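Local coordinates for protein D-ribulose-5-phosphate 3-epimerase, putative (Plasmodium falciparum, PDB 1TQX) that probably catalyses the interconversion of D-ribulose 5-phosphate and D-xylulose 5-phosphate, using one divalent metal cation per subunit, at residues A32-L37 with I139-V144; P53-L58 with K84-L89; Q105-I110 with L115-S120; G162-L167 with I176-G181. All blocks are in the same frame, centred on the assembly; numbering follows the deposited sequence.

In the fold
All four contacts belong to one TIM barrel, an eight-stranded parallel barrel inside a ring of helices. Contact 1 spans the barrel interior between strands 34-40 and 141-145; contacts 2, 3 and 4 lie on the outside, where helices 52-58, 100-111 and 161-170 meet the barrel wall. Along the chain contacts 2 and 3 are nested inside the loop closed by contact 1, and contact 4 follows it. The centre of contact 1 is about 14, 13 and 12 Å from those of contacts 2, 3 and 4, whereas the centres of contacts 2 and 4 are about 25 Å apart, on opposite sides of the chain's centre. Contacts 1 and 4 share the zinc ion, so the strand that helix 161-170 covers from outside also supplies a zinc ligand inside.

Contact 1: A32-L37 with I139-V144; sequences AEWIHL and INTVLV. With ZN (zinc ion), chain D.
The zinc site inside the barrel is where 32-37 and 139-144 face each other, across the interior and not as neighbouring strands: even the nearest CA atoms, those of His36 and Leu143, are 11.6 Å apart. His36 and Leu143 reach in from opposite directions. His36 points inward from its strand, and with CG anti to the backbone N (chi1 -165°) its ring reaches the metal, placing His36 NE2 2.2 Å from the zinc ion. The methyl CD1 of Leu143 meets the ring at its edge, near the ring plane, 4.0 Å from His36 CE1. An aliphatic side chain suits this place: it packs beside the histidine and has no atom able to bind the metal. On its other nitrogen His36 is hydrogen-bonded to Asp68, a second-shell carboxylate; with the zinc bond it helps hold the ring's orientation and would probably polarise it. One layer away from the metal, Trp34 extends its indole inward, and Thr141 OG1 lies at the edge of that ring, 4.3 Å from Trp34 CH2; the hydroxyl itself is hydrogen-bonded to Gln88. Asp38, His70 and Asp179 complete the coordination. A zinc ion held by inward-pointing side chains is characteristic of the ribulose-phosphate 3-epimerase TIM barrel.

Contact 2: P53-L58 with K84-L89; sequences PVINNL and KTSNQL
Ile55 and Ser86 face each other, and beside them Asn56 and Thr85 approach at a slant, where helix 52-58 on the outside of the TIM barrel meets the turn leading into strand 88-92. Ile55 points toward the turn. Its methyl branch CG2 makes the touch, 3.7 Å from Ser86 OG, because chi1 of -65° sets CG2 anti to the backbone N and leaves CG1 on another course. The same branch packs on Leu37 of the barrel wall, and Val39, Phe50 and Leu83 also surround the isoleucine. A bulky branched residue therefore suits the buried face of the helix, while the small serine lets the turn come close to it and to Val69. Beside this pair, toward the surface, the setting is more polar. The CB of Asn56 leaves the helix to one side, yet the end of the side chain bends back to lie beside that of Thr85. The backbones here are nearest at Asn56 and Thr85, with CA atoms 7.0 Å apart. In Thr85, chi1 of 62° turns the hydroxyl toward the last turn of the helix. There a water joins the two segments: it donates to the carbonyl Asn56 O at 2.8 Å, and it is hydrogen-bonded to Thr85 OG1, also at 2.8 Å.

Contact 3: Q105-I110 with L115-S120; sequences QLAKEI and LWCGIS
Beside the flat carbonyl group of Trp116 lies the methyl CG2 of Ile110, 3.5 Å from Trp116 O, whereas the Trp116 indole points away from the helix into the barrel and packs edge-to-face with Phe66. Ile110 has the most surface buried here. With chi1 of -70°, Ile110 CG2 stands anti to the backbone N and faces the strand, 3.7 Å from Cys117 CB and 3.9 Å from Leu115 CB, while CD1 extends to the sulfur. The carbonyl Ile110 O also accepts a weak bond from Leu115 N (3.4 Å, bent to 143° at the hydrogen). Cys117 directs SG at the helix one turn earlier, where it lies 3.8 Å from Ala107 CB. Alanine and cysteine fit this spot because both are small: the CA atoms of Ala107 and Cys117 are 6.1 Å apart. Leu115 adds an apolar side chain near the turn, against Leu89. The pieces 105-110 and 116-120 run roughly antiparallel, at 153°, with their axes 8.0 Å apart at closest approach. This is the returning half of a beta-alpha-beta crossover, strand 88-92, helix 100-111 and strand 116-121, the repeating unit of the TIM barrel.

Contact 4: G162-L167 with I176-G181; sequences GKVSFL and IQVDGG. With ZN (zinc ion), chain D; SO4 (sulfate ion), chain C.
Ile176 has the largest share of the buried surface, followed by Val164, and it wedges its side chain between Val164 and Leu167 on the helix. Its two branches divide the work. The long one starts with CG1 anti to the carbonyl carbon (chi1 -62°) and runs on extended (chi2 171°), which brings Ile176 CD1 to 3.6 Å from Leu167 CB and 3.8 Å from Val164 O. The short branch, Ile176 CG2, meets Val164 CG1 at 4.0 Å, the two side chains slanting across one another. Val164 has a second methyl for a second partner: CG2 is 4.1 Å from Val178 CG1, with those side chains at about a right angle. Beta-branched residues suit Ile176 and Val164, since each presents carbons in two directions; Leu167 offers its CB. In this beta-alpha-beta unit of the TIM barrel, helix 161-170 covers strand 175-179 from outside; the pieces 162-167 and 176-179 run almost antiparallel, at 171°. Beyond Val178 the strand reaches the zinc site, where Asp179 OD1 binds the metal at 2.3 Å, together with His36, Asp38 and His70. Gly180 and Gly181 follow with positive phi, which glycine tolerates readily. Gly181 N makes weak hydrogen bonds to a sulfate ion, probably from the crystallisation liquor, also held by Gly153 N and Thr202 OG1, which may mark where the substrate's phosphate binds.

Contact 1: A32-L37 with I139-V144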
loop_
_atom_site.group_PDB
_atom_site.type_symbol
_atom_site.label_atom_id
_atom_site.label_comp_id
_atom_site.label_asym_id
_atom_site.label_seq_id
_atom_site.Cartn_x
_atom_site.Cartn_y
_atom_site.Cartn_z
ATOM N N ALA A 32 -12.912 3.652 6.891
ATOM C CA ALA A 32 -11.726 3.400 6.076
ATOM C C ALA A 32 -12.148 2.469 4.940
ATOM O O ALA A 32 -12.804 1.457 5.178
ATOM C CB ALA A 32 -10.621 2.751 6.923
ATOM N N GLU A 33 -11.783 2.822 3.710
ATOM C CA GLU A 33 -12.143 2.018 2.542
ATOM C C GLU A 33 -11.294 0.752 2.400
ATOM O O GLU A 33 -11.796 -0.306 2.019
ATOM C CB GLU A 33 -12.005 2.853 1.259
ATOM C CG GLU A 33 -12.943 4.069 1.155
ATOM C CD GLU A 33 -12.409 5.322 1.851
ATOM O OE1 GLU A 33 -13.095 6.363 1.787
ATOM O OE2 GLU A 33 -11.312 5.280 2.455
ATOM N N TRP A 34 -10.006 0.877 2.704
ATOM C CA TRP A 34 -9.057 -0.228 2.591
ATOM C C TRP A 34 -8.387 -0.513 3.931
ATOM O O TRP A 34 -8.373 0.342 4.820
ATOM C CB TRP A 34 -7.937 0.145 1.609
ATOM C CG TRP A 34 -8.288 0.211 0.144
ATOM C CD1 TRP A 34 -9.527 0.340 -0.412
ATOM C CD2 TRP A 34 -7.361 0.187 -0.946
ATOM N NE1 TRP A 34 -9.428 0.397 -1.785
ATOM C CE2 TRP A 34 -8.107 0.308 -2.136
ATOM C CE3 TRP A 34 -5.963 0.082 -1.028
ATOM C CZ2 TRP A 34 -7.507 0.321 -3.396
ATOM C CZ3 TRP A 34 -5.363 0.095 -2.284
ATOM C CH2 TRP A 34 -6.139 0.216 -3.453
ATOM N N ILE A 35 -7.836 -1.717 4.067
ATOM C CA ILE A 35 -7.080 -2.082 5.260
ATOM C C ILE A 35 -5.743 -2.516 4.655
ATOM O O ILE A 35 -5.698 -3.402 3.804
ATOM C CB ILE A 35 -7.752 -3.225 6.095
ATOM C CG1 ILE A 35 -7.015 -3.379 7.427
ATOM C CG2 ILE A 35 -7.759 -4.550 5.335
ATOM C CD1 ILE A 35 -7.098 -2.140 8.312
ATOM N N HIS A 36 -4.668 -1.843 5.058
ATOM C CA HIS A 36 -3.336 -2.122 4.524
ATOM C C HIS A 36 -2.603 -3.161 5.361
ATOM O O HIS A 36 -2.291 -2.924 6.535
ATOM C CB HIS A 36 -2.530 -0.824 4.473
ATOM C CG HIS A 36 -1.299 -0.910 3.630
ATOM N ND1 HIS A 36 -1.342 -0.927 2.251
ATOM C CD2 HIS A 36 0.009 -0.987 3.965
ATOM C CE1 HIS A 36 -0.115 -1.010 1.775
ATOM N NE2 HIS A 36 0.724 -1.048 2.794
ATOM N N LEU A 37 -2.303 -4.299 4.742
ATOM C CA LEU A 37 -1.652 -5.413 5.422
ATOM C C LEU A 37 -0.200 -5.631 4.993
ATOM O O LEU A 37 0.063 -6.148 3.906
ATOM C CB LEU A 37 -2.471 -6.690 5.166
ATOM C CG LEU A 37 -3.961 -6.532 5.501
ATOM C CD1 LEU A 37 -4.810 -7.581 4.778
ATOM C CD2 LEU A 37 -4.129 -6.635 7.013
ATOM N N ILE A 139 -0.819 -2.870 -14.170
ATOM C CA ILE A 139 -0.687 -2.371 -12.803
ATOM C C ILE A 139 -1.802 -1.418 -12.390
ATOM O O ILE A 139 -2.015 -0.385 -13.016
ATOM C CB ILE A 139 0.669 -1.646 -12.611
ATOM C CG1 ILE A 139 1.823 -2.560 -13.042
ATOM C CG2 ILE A 139 0.838 -1.223 -11.158
ATOM C CD1 ILE A 139 1.897 -3.877 -12.295
ATOM N N ASN A 140 -2.505 -1.773 -11.319
ATOM C CA ASN A 140 -3.590 -0.947 -10.802
ATOM C C ASN A 140 -3.068 0.151 -9.876
ATOM O O ASN A 140 -3.636 1.244 -9.814
ATOM C CB ASN A 140 -4.575 -1.807 -10.006
ATOM C CG ASN A 140 -5.293 -2.829 -10.866
ATOM O OD1 ASN A 140 -6.264 -2.510 -11.553
ATOM N ND2 ASN A 140 -4.812 -4.064 -10.836
ATOM N N THR A 141 -1.987 -0.145 -9.162
ATOM C CA THR A 141 -1.432 0.793 -8.193
ATOM C C THR A 141 0.090 0.748 -8.098
ATOM O O THR A 141 0.695 -0.323 -8.187
ATOM C CB THR A 141 -1.941 0.468 -6.763
ATOM O OG1 THR A 141 -3.370 0.367 -6.757
ATOM C CG2 THR A 141 -1.491 1.548 -5.774
ATOM N N VAL A 142 0.700 1.914 -7.915
ATOM C CA VAL A 142 2.138 2.002 -7.712
ATOM C C VAL A 142 2.272 2.535 -6.288
ATOM O O VAL A 142 1.717 3.583 -5.960
ATOM C CB VAL A 142 2.835 2.983 -8.675
ATOM C CG1 VAL A 142 4.291 3.164 -8.252
ATOM C CG2 VAL A 142 2.789 2.440 -10.094
ATOM N N LEU A 143 2.976 1.791 -5.443
ATOM C CA LEU A 143 3.168 2.190 -4.054
ATOM C C LEU A 143 4.544 2.836 -3.911
ATOM O O LEU A 143 5.567 2.150 -3.942
ATOM C CB LEU A 143 3.059 0.954 -3.142
ATOM C CG LEU A 143 2.946 1.112 -1.618
ATOM C CD1 LEU A 143 2.732 -0.271 -0.998
ATOM C CD2 LEU A 143 4.193 1.754 -1.045
ATOM N N VAL A 144 4.557 4.159 -3.774
ATOM C CA VAL A 144 5.789 4.917 -3.617
ATOM C C VAL A 144 6.136 4.965 -2.129
ATOM O O VAL A 144 5.455 5.635 -1.354
ATOM C CB VAL A 144 5.625 6.375 -4.145
ATOM C CG1 VAL A 144 6.883 7.188 -3.856
ATOM C CG2 VAL A 144 5.335 6.361 -5.642
HETATM ZN ZN ZN D . 2.916 -1.105 3.243
#

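Contact 2: P53-L58 with K84-L89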
loop_
_atom_site.group_PDB
_atom_site.type_symbol
_atom_site.label_atom_id
_atom_site.label_comp_id
_atom_site.label_asym_id
_atom_site.label_seq_id
_atom_site.Cartn_x
_atom_site.Cartn_y
_atom_site.Cartn_z
ATOM N N PRO A 53 -1.744 -17.032 6.635
ATOM C CA PRO A 53 -2.616 -17.651 7.645
ATOM C C PRO A 53 -3.376 -16.614 8.473
ATOM O O PRO A 53 -4.554 -16.791 8.787
ATOM C CB PRO A 53 -1.641 -18.458 8.493
ATOM C CG PRO A 53 -0.603 -18.875 7.496
ATOM C CD PRO A 53 -0.382 -17.597 6.700
ATOM N N VAL A 54 -2.692 -15.530 8.822
ATOM C CA VAL A 54 -3.312 -14.476 9.613
ATOM C C VAL A 54 -4.310 -13.685 8.769
ATOM O O VAL A 54 -5.435 -13.428 9.198
ATOM C CB VAL A 54 -2.246 -13.511 10.176
ATOM C CG1 VAL A 54 -2.911 -12.401 10.974
ATOM C CG2 VAL A 54 -1.267 -14.284 11.051
ATOM N N ILE A 55 -3.895 -13.308 7.565
ATOM C CA ILE A 55 -4.763 -12.547 6.668
ATOM C C ILE A 55 -6.008 -13.335 6.247
ATOM O O ILE A 55 -7.109 -12.785 6.187
ATOM C CB ILE A 55 -3.979 -12.100 5.407
ATOM C CG1 ILE A 55 -2.876 -11.113 5.821
ATOM C CG2 ILE A 55 -4.933 -11.491 4.377
ATOM C CD1 ILE A 55 -1.873 -10.793 4.715
ATOM N N ASN A 56 -5.833 -14.619 5.949
ATOM C CA ASN A 56 -6.962 -15.456 5.539
ATOM C C ASN A 56 -7.989 -15.598 6.662
ATOM O O ASN A 56 -9.195 -15.666 6.403
ATOM C CB ASN A 56 -6.466 -16.842 5.092
ATOM C CG ASN A 56 -5.707 -16.792 3.775
ATOM O OD1 ASN A 56 -4.942 -17.704 3.447
ATOM N ND2 ASN A 56 -5.917 -15.726 3.010
ATOM N N ASN A 57 -7.512 -15.643 7.907
ATOM C CA ASN A 57 -8.393 -15.764 9.067
ATOM C C ASN A 57 -9.131 -14.441 9.300
ATOM O O ASN A 57 -10.320 -14.429 9.627
ATOM C CB ASN A 57 -7.587 -16.134 10.318
ATOM C CG ASN A 57 -8.475 -16.430 11.525
ATOM O OD1 ASN A 57 -8.610 -15.609 12.438
ATOM N ND2 ASN A 57 -9.097 -17.605 11.522
ATOM N N LEU A 58 -8.420 -13.332 9.130
ATOM C CA LEU A 58 -9.011 -12.006 9.306
ATOM C C LEU A 58 -10.245 -11.816 8.415
ATOM O O LEU A 58 -11.249 -11.236 8.838
ATOM C CB LEU A 58 -7.984 -10.922 8.965
ATOM C CG LEU A 58 -8.474 -9.470 8.978
ATOM C CD1 LEU A 58 -8.900 -9.078 10.386
ATOM C CD2 LEU A 58 -7.369 -8.548 8.466
ATOM N N LYS A 84 -5.885 -15.711 -2.199
ATOM C CA LYS A 84 -6.966 -15.570 -3.172
ATOM C C LYS A 84 -8.158 -14.756 -2.673
ATOM O O LYS A 84 -8.885 -14.179 -3.480
ATOM C CB LYS A 84 -7.479 -16.947 -3.615
ATOM C CG LYS A 84 -6.465 -17.830 -4.344
ATOM C CD LYS A 84 -7.162 -19.099 -4.854
ATOM C CE LYS A 84 -6.194 -20.107 -5.438
ATOM N NZ LYS A 84 -5.391 -20.813 -4.394
ATOM N N THR A 85 -8.375 -14.716 -1.360
ATOM C CA THR A 85 -9.511 -13.968 -0.837
ATOM C C THR A 85 -9.230 -12.483 -0.601
ATOM O O THR A 85 -10.134 -11.749 -0.212
ATOM C CB THR A 85 -10.062 -14.584 0.482
ATOM O OG1 THR A 85 -9.051 -14.534 1.499
ATOM C CG2 THR A 85 -10.498 -16.037 0.255
ATOM N N SER A 86 -7.992 -12.044 -0.832
ATOM C CA SER A 86 -7.654 -10.629 -0.662
ATOM C C SER A 86 -8.113 -9.840 -1.891
ATOM O O SER A 86 -8.737 -10.410 -2.790
ATOM C CB SER A 86 -6.147 -10.460 -0.436
ATOM O OG SER A 86 -5.795 -10.885 0.876
ATOM N N ASN A 87 -7.815 -8.542 -1.942
ATOM C CA ASN A 87 -8.249 -7.712 -3.068
ATOM C C ASN A 87 -7.129 -7.193 -3.968
ATOM O O ASN A 87 -7.285 -7.131 -5.189
ATOM C CB ASN A 87 -9.093 -6.547 -2.548
ATOM C CG ASN A 87 -10.449 -6.996 -2.066
ATOM O OD1 ASN A 87 -11.312 -7.366 -2.868
ATOM N ND2 ASN A 87 -10.644 -6.991 -0.756
ATOM N N GLN A 88 -6.012 -6.796 -3.370
ATOM C CA GLN A 88 -4.869 -6.349 -4.149
ATOM C C GLN A 88 -3.598 -6.894 -3.543
ATOM O O GLN A 88 -3.448 -6.921 -2.320
ATOM C CB GLN A 88 -4.761 -4.821 -4.206
ATOM C CG GLN A 88 -3.456 -4.356 -4.860
ATOM C CD GLN A 88 -3.428 -2.865 -5.157
ATOM O OE1 GLN A 88 -3.612 -2.448 -6.296
ATOM N NE2 GLN A 88 -3.201 -2.058 -4.127
ATOM N N LEU A 89 -2.695 -7.343 -4.406
ATOM C CA LEU A 89 -1.405 -7.850 -3.973
ATOM C C LEU A 89 -0.367 -6.926 -4.588
ATOM O O LEU A 89 -0.328 -6.738 -5.808
ATOM C CB LEU A 89 -1.175 -9.287 -4.463
ATOM C CG LEU A 89 -2.151 -10.371 -3.990
ATOM C CD1 LEU A 89 -1.624 -11.743 -4.453
ATOM C CD2 LEU A 89 -2.297 -10.344 -2.467
HETATM O O HOH W 1 -9.919 -15.996 3.700
#

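Contact 3: Q105-I110 with L115-S120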
loop_
_atom_site.group_PDB
_atom_site.type_symbol
_atom_site.label_atom_id
_atom_site.label_comp_id
_atom_site.label_asym_id
_atom_site.label_seq_id
_atom_site.Cartn_x
_atom_site.Cartn_y
_atom_site.Cartn_z
ATOM N N GLN A 105 5.222 -10.659 -15.999
ATOM C CA GLN A 105 4.674 -12.008 -15.853
ATOM C C GLN A 105 3.927 -12.204 -14.529
ATOM O O GLN A 105 2.863 -12.823 -14.502
ATOM C CB GLN A 105 5.794 -13.050 -15.980
ATOM C CG GLN A 105 5.329 -14.501 -15.864
ATOM C CD GLN A 105 4.269 -14.871 -16.898
ATOM O OE1 GLN A 105 4.401 -14.552 -18.081
ATOM N NE2 GLN A 105 3.220 -15.559 -16.453
ATOM N N LEU A 106 4.483 -11.688 -13.435
ATOM C CA LEU A 106 3.837 -11.820 -12.129
ATOM C C LEU A 106 2.525 -11.033 -12.134
ATOM O O LEU A 106 1.500 -11.498 -11.629
ATOM C CB LEU A 106 4.748 -11.283 -11.019
ATOM C CG LEU A 106 4.707 -11.951 -9.640
ATOM C CD1 LEU A 106 5.342 -11.023 -8.610
ATOM C CD2 LEU A 106 3.286 -12.286 -9.243
ATOM N N ALA A 107 2.567 -9.832 -12.702
ATOM C CA ALA A 107 1.380 -8.986 -12.777
ATOM C C ALA A 107 0.275 -9.709 -13.549
ATOM O O ALA A 107 -0.889 -9.673 -13.157
ATOM C CB ALA A 107 1.721 -7.661 -13.451
ATOM N N LYS A 108 0.645 -10.362 -14.649
ATOM C CA LYS A 108 -0.326 -11.106 -15.451
ATOM C C LYS A 108 -0.992 -12.177 -14.594
ATOM O O LYS A 108 -2.211 -12.342 -14.623
ATOM C CB LYS A 108 0.357 -11.774 -16.652
ATOM C CG LYS A 108 0.742 -10.822 -17.776
ATOM C CD LYS A 108 1.331 -11.591 -18.957
ATOM C CE LYS A 108 1.645 -10.671 -20.125
ATOM N NZ LYS A 108 2.270 -11.415 -21.258
ATOM N N GLU A 109 -0.184 -12.899 -13.822
ATOM C CA GLU A 109 -0.696 -13.955 -12.960
ATOM C C GLU A 109 -1.626 -13.405 -11.889
ATOM O O GLU A 109 -2.688 -13.975 -11.625
ATOM C CB GLU A 109 0.464 -14.708 -12.308
ATOM C CG GLU A 109 1.361 -15.411 -13.317
ATOM C CD GLU A 109 2.521 -16.143 -12.673
ATOM O OE1 GLU A 109 3.341 -16.724 -13.413
ATOM O OE2 GLU A 109 2.617 -16.138 -11.431
ATOM N N ILE A 110 -1.228 -12.299 -11.269
ATOM C CA ILE A 110 -2.058 -11.695 -10.236
ATOM C C ILE A 110 -3.399 -11.265 -10.832
ATOM O O ILE A 110 -4.455 -11.536 -10.254
ATOM C CB ILE A 110 -1.329 -10.495 -9.576
ATOM C CG1 ILE A 110 -0.159 -11.019 -8.734
ATOM C CG2 ILE A 110 -2.300 -9.697 -8.707
ATOM C CD1 ILE A 110 0.681 -9.937 -8.077
ATOM N N LEU A 115 -7.431 -10.304 -9.182
ATOM C CA LEU A 115 -6.962 -9.453 -8.097
ATOM C C LEU A 115 -6.341 -8.201 -8.687
ATOM O O LEU A 115 -5.864 -8.219 -9.813
ATOM C CB LEU A 115 -5.889 -10.187 -7.283
ATOM C CG LEU A 115 -6.280 -11.459 -6.528
ATOM C CD1 LEU A 115 -5.024 -12.236 -6.132
ATOM C CD2 LEU A 115 -7.088 -11.080 -5.312
ATOM N N TRP A 116 -6.356 -7.112 -7.929
ATOM C CA TRP A 116 -5.709 -5.886 -8.381
ATOM C C TRP A 116 -4.221 -6.153 -8.183
ATOM O O TRP A 116 -3.843 -6.920 -7.293
ATOM C CB TRP A 116 -6.127 -4.704 -7.507
ATOM C CG TRP A 116 -7.340 -3.972 -7.991
ATOM C CD1 TRP A 116 -8.378 -4.483 -8.710
ATOM C CD2 TRP A 116 -7.648 -2.590 -7.763
ATOM N NE1 TRP A 116 -9.319 -3.506 -8.947
ATOM C CE2 TRP A 116 -8.895 -2.335 -8.376
ATOM C CE3 TRP A 116 -6.992 -1.543 -7.100
ATOM C CZ2 TRP A 116 -9.503 -1.072 -8.343
ATOM C CZ3 TRP A 116 -7.595 -0.285 -7.066
ATOM C CH2 TRP A 116 -8.839 -0.062 -7.686
ATOM N N CYS A 117 -3.375 -5.542 -9.008
ATOM C CA CYS A 117 -1.937 -5.730 -8.868
ATOM C C CYS A 117 -1.228 -4.408 -8.612
ATOM O O CYS A 117 -1.421 -3.425 -9.332
ATOM C CB CYS A 117 -1.333 -6.383 -10.117
ATOM S SG CYS A 117 0.493 -6.513 -10.061
ATOM N N GLY A 118 -0.422 -4.390 -7.561
ATOM C CA GLY A 118 0.329 -3.199 -7.243
ATOM C C GLY A 118 1.810 -3.515 -7.317
ATOM O O GLY A 118 2.212 -4.673 -7.190
ATOM N N ILE A 119 2.624 -2.496 -7.556
ATOM C CA ILE A 119 4.065 -2.694 -7.591
ATOM C C ILE A 119 4.659 -1.555 -6.772
ATOM O O ILE A 119 4.232 -0.404 -6.892
ATOM C CB ILE A 119 4.630 -2.693 -9.040
ATOM C CG1 ILE A 119 6.083 -3.178 -9.019
ATOM C CG2 ILE A 119 4.552 -1.295 -9.655
ATOM C CD1 ILE A 119 6.672 -3.447 -10.401
ATOM N N SER A 120 5.623 -1.883 -5.921
ATOM C CA SER A 120 6.237 -0.879 -5.071
ATOM C C SER A 120 7.724 -0.670 -5.346
ATOM O O SER A 120 8.420 -1.580 -5.807
ATOM C CB SER A 120 6.038 -1.262 -3.599
ATOM O OG SER A 120 6.553 -0.267 -2.727
#

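Contact 4: G162-L167 with I176-G181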
loop_
_atom_site.group_PDB
_atom_site.type_symbol
_atom_site.label_atom_id
_atom_site.label_comp_id
_atom_site.label_asym_id
_atom_site.label_seq_id
_atom_site.Cartn_x
_atom_site.Cartn_y
_atom_site.Cartn_z
ATOM N N GLY A 162 8.781 13.901 -5.984
ATOM C CA GLY A 162 9.077 14.002 -7.401
ATOM C C GLY A 162 8.576 12.766 -8.125
ATOM O O GLY A 162 8.091 12.852 -9.254
ATOM N N LYS A 163 8.687 11.609 -7.472
ATOM C CA LYS A 163 8.232 10.355 -8.068
ATOM C C LYS A 163 6.724 10.395 -8.261
ATOM O O LYS A 163 6.209 9.965 -9.296
ATOM C CB LYS A 163 8.598 9.162 -7.176
ATOM C CG LYS A 163 10.087 8.987 -6.938
ATOM C CD LYS A 163 10.358 7.704 -6.178
ATOM C CE LYS A 163 11.841 7.518 -5.898
ATOM N NZ LYS A 163 12.082 6.240 -5.154
ATOM N N VAL A 164 6.023 10.908 -7.254
ATOM C CA VAL A 164 4.569 11.013 -7.301
ATOM C C VAL A 164 4.118 11.907 -8.458
ATOM O O VAL A 164 3.228 11.531 -9.220
ATOM C CB VAL A 164 4.008 11.568 -5.965
ATOM C CG1 VAL A 164 2.484 11.677 -6.036
ATOM C CG2 VAL A 164 4.414 10.652 -4.806
ATOM N N SER A 165 4.727 13.084 -8.594
ATOM C CA SER A 165 4.360 13.995 -9.682
ATOM C C SER A 165 4.626 13.365 -11.047
ATOM O O SER A 165 3.814 13.495 -11.964
ATOM C CB SER A 165 5.124 15.317 -9.567
ATOM O OG SER A 165 4.677 16.061 -8.451
ATOM N N PHE A 166 5.760 12.683 -11.180
ATOM C CA PHE A 166 6.109 12.016 -12.434
ATOM C C PHE A 166 5.009 11.044 -12.861
ATOM O O PHE A 166 4.551 11.070 -14.001
ATOM C CB PHE A 166 7.418 11.237 -12.278
ATOM C CG PHE A 166 7.756 10.378 -13.466
ATOM C CD1 PHE A 166 8.375 10.926 -14.587
ATOM C CD2 PHE A 166 7.432 9.022 -13.477
ATOM C CE1 PHE A 166 8.667 10.137 -15.704
ATOM C CE2 PHE A 166 7.720 8.226 -14.589
ATOM C CZ PHE A 166 8.338 8.784 -15.702
ATOM N N LEU A 167 4.597 10.179 -11.935
ATOM C CA LEU A 167 3.569 9.181 -12.212
ATOM C C LEU A 167 2.203 9.771 -12.551
ATOM O O LEU A 167 1.570 9.351 -13.517
ATOM C CB LEU A 167 3.437 8.221 -11.021
ATOM C CG LEU A 167 4.640 7.314 -10.737
ATOM C CD1 LEU A 167 4.508 6.691 -9.359
ATOM C CD2 LEU A 167 4.729 6.235 -11.804
ATOM N N ILE A 176 -2.023 6.019 -7.241
ATOM C CA ILE A 176 -0.707 6.283 -6.670
ATOM C C ILE A 176 -0.855 6.268 -5.157
ATOM O O ILE A 176 -1.594 7.061 -4.572
ATOM C CB ILE A 176 -0.141 7.634 -7.150
ATOM C CG1 ILE A 176 0.030 7.605 -8.676
ATOM C CG2 ILE A 176 1.211 7.894 -6.488
ATOM C CD1 ILE A 176 0.385 8.951 -9.297
ATOM N N GLN A 177 -0.146 5.336 -4.536
ATOM C CA GLN A 177 -0.202 5.127 -3.098
ATOM C C GLN A 177 1.105 5.561 -2.428
ATOM O O GLN A 177 2.190 5.339 -2.965
ATOM C CB GLN A 177 -0.481 3.633 -2.855
ATOM C CG GLN A 177 -0.708 3.215 -1.420
ATOM C CD GLN A 177 -1.092 1.749 -1.318
ATOM O OE1 GLN A 177 -0.457 0.892 -1.935
ATOM N NE2 GLN A 177 -2.126 1.451 -0.535
ATOM N N VAL A 178 0.997 6.208 -1.270
ATOM C CA VAL A 178 2.180 6.651 -0.533
ATOM C C VAL A 178 2.152 5.922 0.793
ATOM O O VAL A 178 1.087 5.713 1.371
ATOM C CB VAL A 178 2.206 8.187 -0.329
ATOM C CG1 VAL A 178 2.519 8.859 -1.659
ATOM C CG2 VAL A 178 0.875 8.681 0.215
ATOM N N ASP A 179 3.327 5.554 1.286
ATOM C CA ASP A 179 3.403 4.752 2.497
ATOM C C ASP A 179 4.676 5.047 3.286
ATOM O O ASP A 179 5.781 4.841 2.787
ATOM C CB ASP A 179 3.339 3.292 2.032
ATOM C CG ASP A 179 3.419 2.279 3.154
ATOM O OD1 ASP A 179 3.338 1.079 2.804
ATOM O OD2 ASP A 179 3.554 2.645 4.342
ATOM N N GLY A 180 4.512 5.529 4.516
ATOM C CA GLY A 180 5.662 5.849 5.347
ATOM C C GLY A 180 5.642 7.271 5.879
ATOM O O GLY A 180 5.964 8.220 5.164
ATOM N N GLY A 181 5.244 7.418 7.137
ATOM C CA GLY A 181 5.204 8.731 7.756
ATOM C C GLY A 181 4.057 9.639 7.345
ATOM O O GLY A 181 4.164 10.858 7.474
HETATM ZN ZN ZN D . 2.916 -1.105 3.243
HETATM S S SO4 C . 3.820 4.887 9.519
HETATM O O1 SO4 C . 2.562 4.587 8.811
HETATM O O2 SO4 C . 4.963 4.423 8.710
HETATM O O3 SO4 C . 3.943 6.338 9.703
HETATM O O4 SO4 C . 3.818 4.219 10.837
#